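Exo-beta-1,4-mannosidase (Rhizomucor miehei, PDB 4LYP) probably hydrolyses terminal beta-mannose residues from the non-reducing ends of beta-1,4-linked mannosides, as a TIM-barrel glycoside hydrolase of family 5. Local coordinates at residues V39-D44 / N330-M335; N61-M66 / D412-P417; A100-P105 / Y110-S115; M231-A236 / K256-H261. One frame throughout, in Å; residues are numbered along the deposited sequence. Where two conformers were deposited one is given.

Contact 1: residues V39-D44 / N330-M335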
# COMPACT_ATOMS: atom_id res chain seq x y z
N VAL A 39 2.37 -8.84 -15.64
CA VAL A 39 2.10 -7.42 -15.95
C VAL A 39 3.40 -6.80 -16.42
O VAL A 39 4.47 -7.04 -15.84
CB VAL A 39 1.53 -6.70 -14.70
CG1 VAL A 39 1.27 -5.24 -15.04
CG2 VAL A 39 0.29 -7.38 -14.21
N LYS A 40 3.30 -5.95 -17.47
CA LYS A 40 4.50 -5.36 -18.08
C LYS A 40 4.23 -3.88 -18.27
O LYS A 40 3.08 -3.41 -18.17
CB LYS A 40 4.77 -5.99 -19.47
CG LYS A 40 4.84 -7.49 -19.40
CD LYS A 40 4.98 -8.14 -20.78
CE LYS A 40 4.81 -9.68 -20.67
NZ LYS A 40 3.34 -10.08 -20.41
N ILE A 41 5.27 -3.14 -18.61
CA ILE A 41 5.09 -1.75 -19.07
C ILE A 41 4.88 -1.84 -20.59
O ILE A 41 5.63 -2.51 -21.30
CB ILE A 41 6.31 -0.87 -18.75
CG1 ILE A 41 6.75 -1.00 -17.29
CG2 ILE A 41 6.02 0.60 -19.19
CD1 ILE A 41 5.63 -0.56 -16.34
N ALA A 42 3.87 -1.14 -21.08
CA ALA A 42 3.74 -0.98 -22.52
C ALA A 42 5.06 -0.50 -23.12
O ALA A 42 5.75 0.34 -22.56
CB ALA A 42 2.68 0.03 -22.82
N SER A 43 5.40 -0.96 -24.33
CA SER A 43 6.65 -0.57 -25.00
C SER A 43 6.74 0.96 -25.20
O SER A 43 7.87 1.49 -25.14
CB SER A 43 6.75 -1.24 -26.35
OG SER A 43 5.69 -0.76 -27.17
N ASP A 44 5.58 1.69 -25.28
CA ASP A 44 5.60 3.14 -25.35
C ASP A 44 5.59 3.91 -24.03
O ASP A 44 5.53 5.11 -24.06
CB ASP A 44 4.47 3.63 -26.27
CG ASP A 44 3.08 3.47 -25.67
OD1 ASP A 44 2.12 3.74 -26.48
OD2 ASP A 44 2.88 3.08 -24.46
N ASN A 330 8.16 9.40 -18.98
CA ASN A 330 7.52 8.41 -19.84
C ASN A 330 7.32 7.05 -19.12
O ASN A 330 7.67 6.00 -19.66
CB ASN A 330 8.33 8.20 -21.15
CG ASN A 330 7.56 7.38 -22.18
OD1 ASN A 330 6.28 7.45 -22.30
ND2 ASN A 330 8.26 6.62 -22.93
N LYS A 331 6.74 7.12 -17.94
CA LYS A 331 6.42 5.90 -17.18
C LYS A 331 4.98 6.03 -16.71
O LYS A 331 4.48 7.13 -16.45
CB LYS A 331 7.36 5.74 -15.99
CG LYS A 331 8.80 5.44 -16.42
CD LYS A 331 9.74 5.25 -15.27
CE LYS A 331 11.09 4.81 -15.79
NZ LYS A 331 12.14 4.72 -14.79
N PRO A 332 4.31 4.90 -16.46
CA PRO A 332 2.93 4.98 -15.89
C PRO A 332 2.90 5.52 -14.51
O PRO A 332 3.91 5.51 -13.78
CB PRO A 332 2.48 3.49 -15.91
CG PRO A 332 3.34 2.83 -16.92
CD PRO A 332 4.67 3.52 -16.81
N ILE A 333 1.70 5.90 -14.06
CA ILE A 333 1.52 6.34 -12.65
C ILE A 333 0.26 5.73 -12.11
O ILE A 333 -0.77 5.57 -12.79
CB ILE A 333 1.47 7.88 -12.55
CG1 ILE A 333 1.39 8.28 -11.08
CG2 ILE A 333 0.38 8.51 -13.43
CD1 ILE A 333 1.73 9.74 -10.85
N VAL A 334 0.35 5.30 -10.84
CA VAL A 334 -0.79 4.78 -10.08
C VAL A 334 -0.88 5.61 -8.78
O VAL A 334 0.10 5.81 -8.07
CB VAL A 334 -0.55 3.31 -9.72
CG1 VAL A 334 -1.72 2.76 -8.87
CG2 VAL A 334 -0.36 2.43 -10.95
N MET A 335 -2.11 6.08 -8.45
CA MET A 335 -2.33 6.70 -7.12
C MET A 335 -2.65 5.54 -6.16
O MET A 335 -3.83 5.14 -5.96
CB MET A 335 -3.45 7.73 -7.12
CG MET A 335 -3.63 8.30 -5.73
SD MET A 335 -4.57 9.86 -5.67
CE MET A 335 -6.15 9.34 -6.24
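Ile-41 and Pro-332 meet in the close-packed half of this contact, while Asp-44 and Asn-330 make up its exposed half. Two branches of the isoleucine do the touching: CG2 reaches Pro-332 CD at 4.0 Å, and CD1 lies 4.1 Å from Pro-332 CG. With CG2 anti to the backbone N and CG1 turned back beside it (chi1 -50°), both branches bear on the CG-CD edge of the proline ring, and the two side chains pack at a slant. A beta-branched residue suits the strand at 40-41 and offers two apolar arms; proline answers with a rigid, apolar ring just before strand 333-338 begins.

Toward solvent the fit is looser. Here the carboxamide of Asn-330 comes up to the main-chain carbonyl of Asp-44, its CG 3.6 Å from Asp-44 O. Asn-330, the first residue past helix 308-329, has positive phi in a Schellman motif, a conformation that asparagine tolerates better than most residues. The carboxylate of Asp-44 turns elsewhere: OD1 makes a salt bridge with Arg-382 and OD2 accepts a hydrogen bond from the backbone N of Lys-46, both of which residues line a guanidine pocket.

The contact thus joins the short N-terminal strand, which pairs antiparallel with strand 48-50, to the link between helix 308-329 and strand 333-338. Phe-48 packs against both Ile-41 and Val-334, and strand 288-292 runs parallel beside 333-338.

Contact 2: residues N61-M66 / D412-P417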
# COMPACT_ATOMS: atom_id res chain seq x y z
N ASN A 61 -5.99 -1.17 -1.29
CA ASN A 61 -4.96 -1.59 -0.33
C ASN A 61 -5.57 -2.61 0.64
O ASN A 61 -6.69 -2.45 1.14
CB ASN A 61 -4.47 -0.39 0.49
CG ASN A 61 -3.50 0.45 -0.32
OD1 ASN A 61 -2.28 0.16 -0.33
ND2 ASN A 61 -4.00 1.47 -1.02
N TYR A 62 -4.79 -3.66 0.89
CA TYR A 62 -5.20 -4.77 1.78
C TYR A 62 -3.94 -5.30 2.45
O TYR A 62 -3.57 -6.48 2.35
CB TYR A 62 -5.91 -5.84 0.94
CG TYR A 62 -6.67 -6.90 1.75
CD1 TYR A 62 -7.75 -6.51 2.57
CD2 TYR A 62 -6.37 -8.25 1.63
CE1 TYR A 62 -8.48 -7.44 3.31
CE2 TYR A 62 -7.13 -9.18 2.31
CZ TYR A 62 -8.15 -8.78 3.15
OH TYR A 62 -8.84 -9.76 3.84
N TRP A 63 -3.26 -4.41 3.17
CA TRP A 63 -2.00 -4.70 3.84
C TRP A 63 -2.16 -5.71 4.97
O TRP A 63 -1.18 -6.34 5.39
CB TRP A 63 -1.37 -3.41 4.37
CG TRP A 63 -2.30 -2.72 5.34
CD1 TRP A 63 -3.31 -1.79 5.04
CD2 TRP A 63 -2.46 -3.02 6.73
NE1 TRP A 63 -4.07 -1.55 6.15
CE2 TRP A 63 -3.59 -2.27 7.20
CE3 TRP A 63 -1.74 -3.84 7.62
CZ2 TRP A 63 -4.03 -2.37 8.51
CZ3 TRP A 63 -2.14 -3.88 8.95
CH2 TRP A 63 -3.29 -3.21 9.38
N GLN A 64 -3.40 -5.92 5.48
CA GLN A 64 -3.66 -6.88 6.54
C GLN A 64 -3.89 -8.26 6.03
O GLN A 64 -4.13 -9.18 6.79
CB GLN A 64 -4.86 -6.39 7.41
CG GLN A 64 -6.25 -6.47 6.73
CD GLN A 64 -6.64 -5.32 5.85
OE1 GLN A 64 -5.80 -4.67 5.17
NE2 GLN A 64 -7.93 -5.02 5.82
N GLY A 65 -3.78 -8.46 4.68
CA GLY A 65 -4.13 -9.75 4.09
C GLY A 65 -3.28 -10.88 4.63
O GLY A 65 -3.77 -11.99 4.89
N MET A 66 -1.92 -10.70 4.72
CA MET A 66 -1.06 -11.77 5.17
C MET A 66 -1.48 -12.23 6.56
O MET A 66 -1.60 -13.43 6.85
CB MET A 66 0.37 -11.29 5.12
CG MET A 66 1.36 -12.15 5.95
SD MET A 66 3.09 -11.66 5.73
CE MET A 66 3.06 -10.05 6.50
N ASP A 412 -7.03 0.16 8.83
CA ASP A 412 -6.20 1.12 9.53
C ASP A 412 -5.13 0.41 10.31
O ASP A 412 -5.46 -0.39 11.21
CB ASP A 412 -7.06 1.98 10.46
CG ASP A 412 -8.20 2.59 9.65
OD1 ASP A 412 -7.96 3.50 8.85
OD2 ASP A 412 -9.37 2.11 9.81
N PRO A 413 -3.84 0.64 10.07
CA PRO A 413 -2.80 -0.05 10.87
C PRO A 413 -2.79 0.44 12.31
O PRO A 413 -3.38 1.47 12.64
CB PRO A 413 -1.49 0.30 10.09
CG PRO A 413 -1.91 0.78 8.73
CD PRO A 413 -3.25 1.45 8.98
N PRO A 414 -2.08 -0.30 13.16
CA PRO A 414 -2.25 -0.11 14.62
C PRO A 414 -1.47 1.10 15.17
O PRO A 414 -1.44 1.27 16.39
CB PRO A 414 -1.77 -1.39 15.21
CG PRO A 414 -0.81 -1.97 14.19
CD PRO A 414 -1.43 -1.61 12.84
N HIS A 415 -0.87 1.91 14.32
CA HIS A 415 -0.32 3.19 14.73
C HIS A 415 -1.38 4.32 14.59
O HIS A 415 -1.05 5.48 14.94
CB HIS A 415 0.94 3.56 13.98
CG HIS A 415 0.67 3.92 12.55
ND1 HIS A 415 -0.22 3.20 11.77
CD2 HIS A 415 1.15 4.97 11.79
CE1 HIS A 415 -0.27 3.79 10.57
NE2 HIS A 415 0.55 4.85 10.56
N GLU A 416 -2.58 3.99 14.10
CA GLU A 416 -3.63 4.96 13.86
C GLU A 416 -4.89 4.49 14.50
O GLU A 416 -5.09 3.31 14.75
CB GLU A 416 -3.86 5.03 12.32
CG GLU A 416 -2.77 5.87 11.66
CD GLU A 416 -2.73 5.79 10.15
OE1 GLU A 416 -3.44 4.98 9.51
OE2 GLU A 416 -2.01 6.64 9.57
N PRO A 417 -5.87 5.42 14.71
CA PRO A 417 -7.14 5.01 15.31
C PRO A 417 -7.84 3.98 14.46
O PRO A 417 -8.00 4.14 13.22
CB PRO A 417 -7.93 6.33 15.39
CG PRO A 417 -6.85 7.39 15.42
CD PRO A 417 -5.76 6.86 14.48
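Each backbone makes a type I turn, Tyr-62 to Gly-65 and Pro-413 to Glu-416, closed by its own backbone hydrogen bond. From the first turn Trp-63 extends its indole to the second, and its six-membered ring takes Pro-413 over one face in a CH-pi contact: CG sits 4.1 Å from the ring centroid and 23° off the normal. Proline suits this place because its C-H groups are slightly polarised and its rigid ring can lie over a flat pi face. The approach continues along the backbone, with Trp-63 CH2 3.5 Å from Pro-413 CA, and Pro-414 CD lies 4.2 Å from the same CH2. On the opposite indole face lies Gln-64 OE1, offset toward the rim.

In this TIM-barrel enzyme strand 53-61 delivers Trp-63 to the loop that follows it, and the 412-417 loop comes after strand 386-394. That second loop holds Glu-416, which touches guanidine in one pocket and hydrogen-bonds a buffer molecule through OE2.

Chi1 of 59° sets the indole between the backbone N and the carbonyl carbon. Its NE1 is bonded to Gly-411 O, fixing the ring's rotation beside the proline. Trp-390 and Trp-155 add aromatic neighbours to Trp-63, the latter edge-to-face.

Contact 3: residues A100-P105 / Y110-S115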
# COMPACT_ATOMS: atom_id res chain seq x y z
N ALA A 100 4.22 -7.44 2.38
CA ALA A 100 5.01 -8.66 2.33
C ALA A 100 6.23 -8.53 3.27
O ALA A 100 7.34 -9.02 2.95
CB ALA A 100 5.42 -9.01 0.95
N SER A 101 6.02 -7.87 4.40
CA SER A 101 7.04 -7.73 5.42
C SER A 101 6.31 -7.38 6.72
O SER A 101 5.22 -6.81 6.68
CB SER A 101 8.04 -6.63 5.07
OG SER A 101 7.48 -5.33 5.19
N SER A 102 6.97 -7.71 7.83
CA SER A 102 6.63 -7.10 9.14
C SER A 102 7.69 -7.61 10.10
O SER A 102 7.97 -8.79 10.16
CB SER A 102 5.23 -7.37 9.62
OG SER A 102 4.98 -8.71 9.72
N GLU A 103 8.22 -6.69 10.90
CA GLU A 103 9.34 -6.97 11.75
C GLU A 103 8.92 -6.97 13.21
O GLU A 103 8.13 -6.11 13.66
CB GLU A 103 10.48 -5.97 11.50
CG GLU A 103 11.12 -6.14 10.12
CD GLU A 103 10.32 -5.48 8.99
OE1 GLU A 103 9.82 -4.38 9.09
OE2 GLU A 103 10.31 -6.14 7.89
N GLY A 104 9.49 -7.91 13.99
CA GLY A 104 9.37 -7.90 15.45
C GLY A 104 10.43 -7.00 16.07
O GLY A 104 11.04 -6.16 15.37
N PRO A 105 10.71 -7.11 17.36
CA PRO A 105 10.09 -8.12 18.28
C PRO A 105 8.60 -7.87 18.54
O PRO A 105 8.08 -6.76 18.32
CB PRO A 105 10.93 -7.95 19.56
CG PRO A 105 11.44 -6.61 19.52
CD PRO A 105 11.70 -6.24 18.07
N TYR A 110 2.11 -0.36 18.51
CA TYR A 110 1.88 0.35 17.25
C TYR A 110 2.18 -0.49 16.02
O TYR A 110 2.30 0.09 14.92
CB TYR A 110 2.63 1.70 17.17
CG TYR A 110 2.53 2.53 18.42
CD1 TYR A 110 1.30 2.87 18.98
CD2 TYR A 110 3.69 2.86 19.10
CE1 TYR A 110 1.23 3.57 20.20
CE2 TYR A 110 3.67 3.58 20.31
CZ TYR A 110 2.47 3.89 20.85
OH TYR A 110 2.39 4.56 22.06
N ARG A 111 2.27 -1.83 16.11
CA ARG A 111 2.64 -2.60 14.94
C ARG A 111 1.88 -3.92 14.85
O ARG A 111 1.35 -4.50 15.82
CB ARG A 111 4.16 -2.90 14.83
CG ARG A 111 4.72 -3.79 15.99
CD ARG A 111 6.17 -4.13 15.78
NE ARG A 111 7.01 -2.97 15.93
CZ ARG A 111 8.36 -3.02 15.96
NH1 ARG A 111 9.04 -1.94 16.24
NH2 ARG A 111 8.94 -4.18 15.64
N MET A 112 1.88 -4.48 13.64
CA MET A 112 1.27 -5.76 13.35
C MET A 112 1.85 -6.84 14.21
O MET A 112 3.07 -6.96 14.35
CB MET A 112 1.59 -6.10 11.90
CG MET A 112 0.92 -5.11 10.90
SD MET A 112 1.79 -4.94 9.29
CE MET A 112 1.56 -6.53 8.51
N ARG A 113 0.99 -7.67 14.77
CA ARG A 113 1.41 -8.76 15.63
C ARG A 113 0.53 -9.99 15.32
O ARG A 113 -0.69 -9.84 15.19
CB ARG A 113 1.23 -8.39 17.14
CG ARG A 113 1.88 -9.39 18.09
CD ARG A 113 1.57 -9.11 19.54
NE ARG A 113 2.13 -7.85 20.00
CZ ARG A 113 1.54 -6.80 20.55
NH1 ARG A 113 0.23 -6.79 20.69
NH2 ARG A 113 2.29 -5.76 21.00
N PRO A 114 1.09 -11.19 15.27
CA PRO A 114 2.53 -11.45 15.34
C PRO A 114 3.23 -11.00 14.03
O PRO A 114 2.60 -11.01 12.94
CB PRO A 114 2.60 -12.99 15.53
CG PRO A 114 1.34 -13.50 14.83
CD PRO A 114 0.31 -12.42 14.99
N SER A 115 4.49 -10.63 14.15
CA SER A 115 5.29 -10.22 13.02
C SER A 115 5.66 -11.43 12.12
O SER A 115 5.80 -12.58 12.58
CB SER A 115 6.55 -9.53 13.50
OG SER A 115 7.36 -10.37 14.34
O HOH W 1 2.61 -9.26 10.74
O HOH W 2 5.21 -5.75 12.73
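Arg-111 reaches across to the backbone of Glu-103 and Gly-104, and its guanidinium meets the two carbonyls differently. The chain bends at chi3 (69°), bringing NH2 to 2.9 Å from Glu-103 O; that oxygen lies 29° out of the guanidinium plane, and the donor stands above the carbonyl plane. Gly-104 O instead lies at the guanidinium edge, in its plane, and accepts a weak bond from the same NH2. Arginine is suited to the task, since one flat cation can serve several carbonyls: NH1 goes on to Gln-161 of helix 158-167.

Both segments belong to the long loop between strand 95-99 and helix 125-140 of the barrel, so the contact folds that loop back on itself, with cis peptides before Pro-105 and Pro-114.

Ser-115 lies alongside the other segment, its CB 3.5 Å from Glu-103 C, and OG is bonded to Asp-106 OD1. Gly-104, with no side chain, leaves room for Ser-115 OG. Ser-102 OG and a water are hydrogen-bonded, and the water donates to Pro-114 O; OG is also hydrogen-bonded to the backbone N of Met-116, while a second water bridges Glu-103 O and Met-112 O. Met-112 lays its flexible tip, CE, 3.9 Å from Ser-102 CB.

Contact 4: residues M231-A236 / K256-H261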
# COMPACT_ATOMS: atom_id res chain seq x y z
N MET A 231 2.20 -8.56 -9.54
CA MET A 231 2.42 -7.49 -10.51
C MET A 231 3.78 -6.86 -10.31
O MET A 231 4.49 -6.55 -11.29
CB MET A 231 1.29 -6.44 -10.36
CG MET A 231 1.66 -5.15 -11.09
SD MET A 231 0.25 -4.02 -11.09
CE MET A 231 1.06 -2.45 -11.43
N SER A 232 4.09 -6.51 -9.08
CA SER A 232 5.33 -5.78 -8.83
C SER A 232 5.90 -6.07 -7.46
O SER A 232 5.14 -6.42 -6.52
CB SER A 232 5.14 -4.26 -9.03
OG SER A 232 4.26 -3.81 -8.04
N TRP A 233 7.20 -5.90 -7.34
CA TRP A 233 7.90 -5.82 -6.04
C TRP A 233 8.09 -4.36 -5.75
O TRP A 233 8.59 -3.61 -6.59
CB TRP A 233 9.27 -6.46 -6.13
CG TRP A 233 9.15 -7.93 -6.43
CD1 TRP A 233 9.38 -8.58 -7.64
CD2 TRP A 233 8.72 -8.96 -5.52
NE1 TRP A 233 9.08 -9.92 -7.52
CE2 TRP A 233 8.69 -10.19 -6.25
CE3 TRP A 233 8.37 -8.96 -4.15
CZ2 TRP A 233 8.30 -11.37 -5.66
CZ3 TRP A 233 7.97 -10.14 -3.57
CH2 TRP A 233 7.96 -11.34 -4.32
N GLN A 234 7.70 -3.93 -4.55
CA GLN A 234 7.80 -2.50 -4.17
C GLN A 234 8.81 -2.36 -3.06
O GLN A 234 8.71 -3.06 -2.04
CB GLN A 234 6.43 -1.98 -3.79
CG GLN A 234 6.47 -0.53 -3.33
CD GLN A 234 5.05 -0.03 -3.28
OE1 GLN A 234 4.36 -0.21 -2.25
NE2 GLN A 234 4.56 0.55 -4.39
N ILE A 235 9.81 -1.49 -3.29
CA ILE A 235 10.93 -1.38 -2.33
C ILE A 235 10.40 -1.28 -0.88
O ILE A 235 10.76 -2.07 0.01
CB ILE A 235 11.80 -0.19 -2.68
CG1 ILE A 235 12.53 -0.35 -4.03
CG2 ILE A 235 12.86 0.00 -1.55
CD1 ILE A 235 13.24 0.91 -4.51
N ALA A 236 9.59 -0.24 -0.63
CA ALA A 236 9.13 -0.01 0.72
C ALA A 236 8.01 1.00 0.63
O ALA A 236 7.92 1.82 -0.27
CB ALA A 236 10.23 0.55 1.66
N LYS A 256 17.14 -7.91 -10.32
CA LYS A 256 17.99 -9.09 -10.58
C LYS A 256 17.44 -10.33 -9.81
O LYS A 256 17.53 -11.45 -10.29
CB LYS A 256 19.42 -8.78 -10.15
CG LYS A 256 20.16 -7.82 -11.14
CD LYS A 256 21.61 -7.65 -10.77
CE LYS A 256 22.51 -6.98 -11.84
NZ LYS A 256 22.14 -5.61 -12.23
N GLY A 257 16.81 -10.07 -8.64
CA GLY A 257 16.24 -11.19 -7.89
C GLY A 257 15.00 -11.80 -8.55
O GLY A 257 14.74 -12.97 -8.35
N ALA A 258 14.22 -10.98 -9.27
CA ALA A 258 12.98 -11.46 -9.92
C ALA A 258 12.87 -10.76 -11.27
O ALA A 258 12.10 -9.81 -11.45
CB ALA A 258 11.73 -11.15 -9.03
N PRO A 259 13.65 -11.23 -12.29
CA PRO A 259 13.73 -10.47 -13.53
C PRO A 259 12.45 -10.42 -14.35
O PRO A 259 12.34 -9.55 -15.21
CB PRO A 259 14.83 -11.18 -14.34
CG PRO A 259 15.33 -12.22 -13.49
CD PRO A 259 14.67 -12.29 -12.18
N LYS A 260 11.45 -11.26 -14.04
CA LYS A 260 10.21 -11.21 -14.78
C LYS A 260 9.23 -10.14 -14.28
O LYS A 260 8.23 -9.91 -14.95
CB LYS A 260 9.49 -12.56 -14.70
CG LYS A 260 10.32 -13.69 -15.37
CD LYS A 260 9.67 -15.04 -15.20
CE LYS A 260 10.45 -16.13 -15.97
NZ LYS A 260 10.67 -15.71 -17.38
N HIS A 261 9.51 -9.53 -13.11
CA HIS A 261 8.53 -8.64 -12.45
C HIS A 261 8.90 -7.18 -12.55
O HIS A 261 10.08 -6.80 -12.52
CB HIS A 261 8.47 -9.06 -10.98
CG HIS A 261 7.63 -10.27 -10.74
ND1 HIS A 261 7.99 -11.24 -9.83
CD2 HIS A 261 6.38 -10.60 -11.22
CE1 HIS A 261 7.02 -12.14 -9.78
NE2 HIS A 261 6.00 -11.77 -10.60
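The indole of Trp-233 and the imidazole of His-261 meet at a slant, the five-membered ring and the imidazole having planes 73° apart and centroids 4.8 Å from each other. The nitrogens come together, with Trp-233 NE1 2.9 Å from His-261 ND1. Beyond that pair, the histidine presents its CB 3.5 Å from Trp-233 CD1, so the methylene and the ring nitrogen both bear on the pyrrole end of the indole. Ala-258 adds its methyl group there, likewise from an oblique direction, with CB 3.3 Å from Trp-233 NE1. At the far side of the imidazole, Met-231 O is a distant oblique neighbour, 4.5 Å from His-261 CD2.

In His-261 CG is anti to the carbonyl carbon (chi1 -79°), which carries the ring back toward the strand. Its NE2 bonds to Asp-227 O, so the ring's rotation is set from the side away from the indole. Histidine suits this spot, being flat enough to pack against tryptophan while still polar at both nitrogens. Alanine suits the turn from 258 to 261, where its short side chain lets the chain come close to the indole. Tryptophan, as one broad apolar group, packs against Ile-254 of helix 244-257 and Val-212 of helix 197-213.

Strand 230-234, helix 244-257 and strand 262-264 form a beta-alpha-beta unit, and the contact joins its first strand to the turn leading from helix to second strand; such right-handed beta-alpha-beta crossovers are the repeating unit of a TIM barrel.

From the N terminus, 39-44 opens contact 1, which closes only at 330-335 and so spans most of the barrel. Within that span 61-66 opens contact 2, whose partner 412-417 lies beyond it, so the two cross. Contact 3 is a short local closure in the loop after strand 95-99, and contact 4 closes one beta-alpha-beta unit; both nest inside contacts 1 and 2 and follow one another in series. Contacts 2 and 3 touch where Pro-414 and Trp-63 pack on Arg-111 and Met-112, joining three loops that follow barrel strands. Contacts 1 and 4 meet through Val-39 and Met-231, tying the residue just before strand 40-41 to strand 230-234.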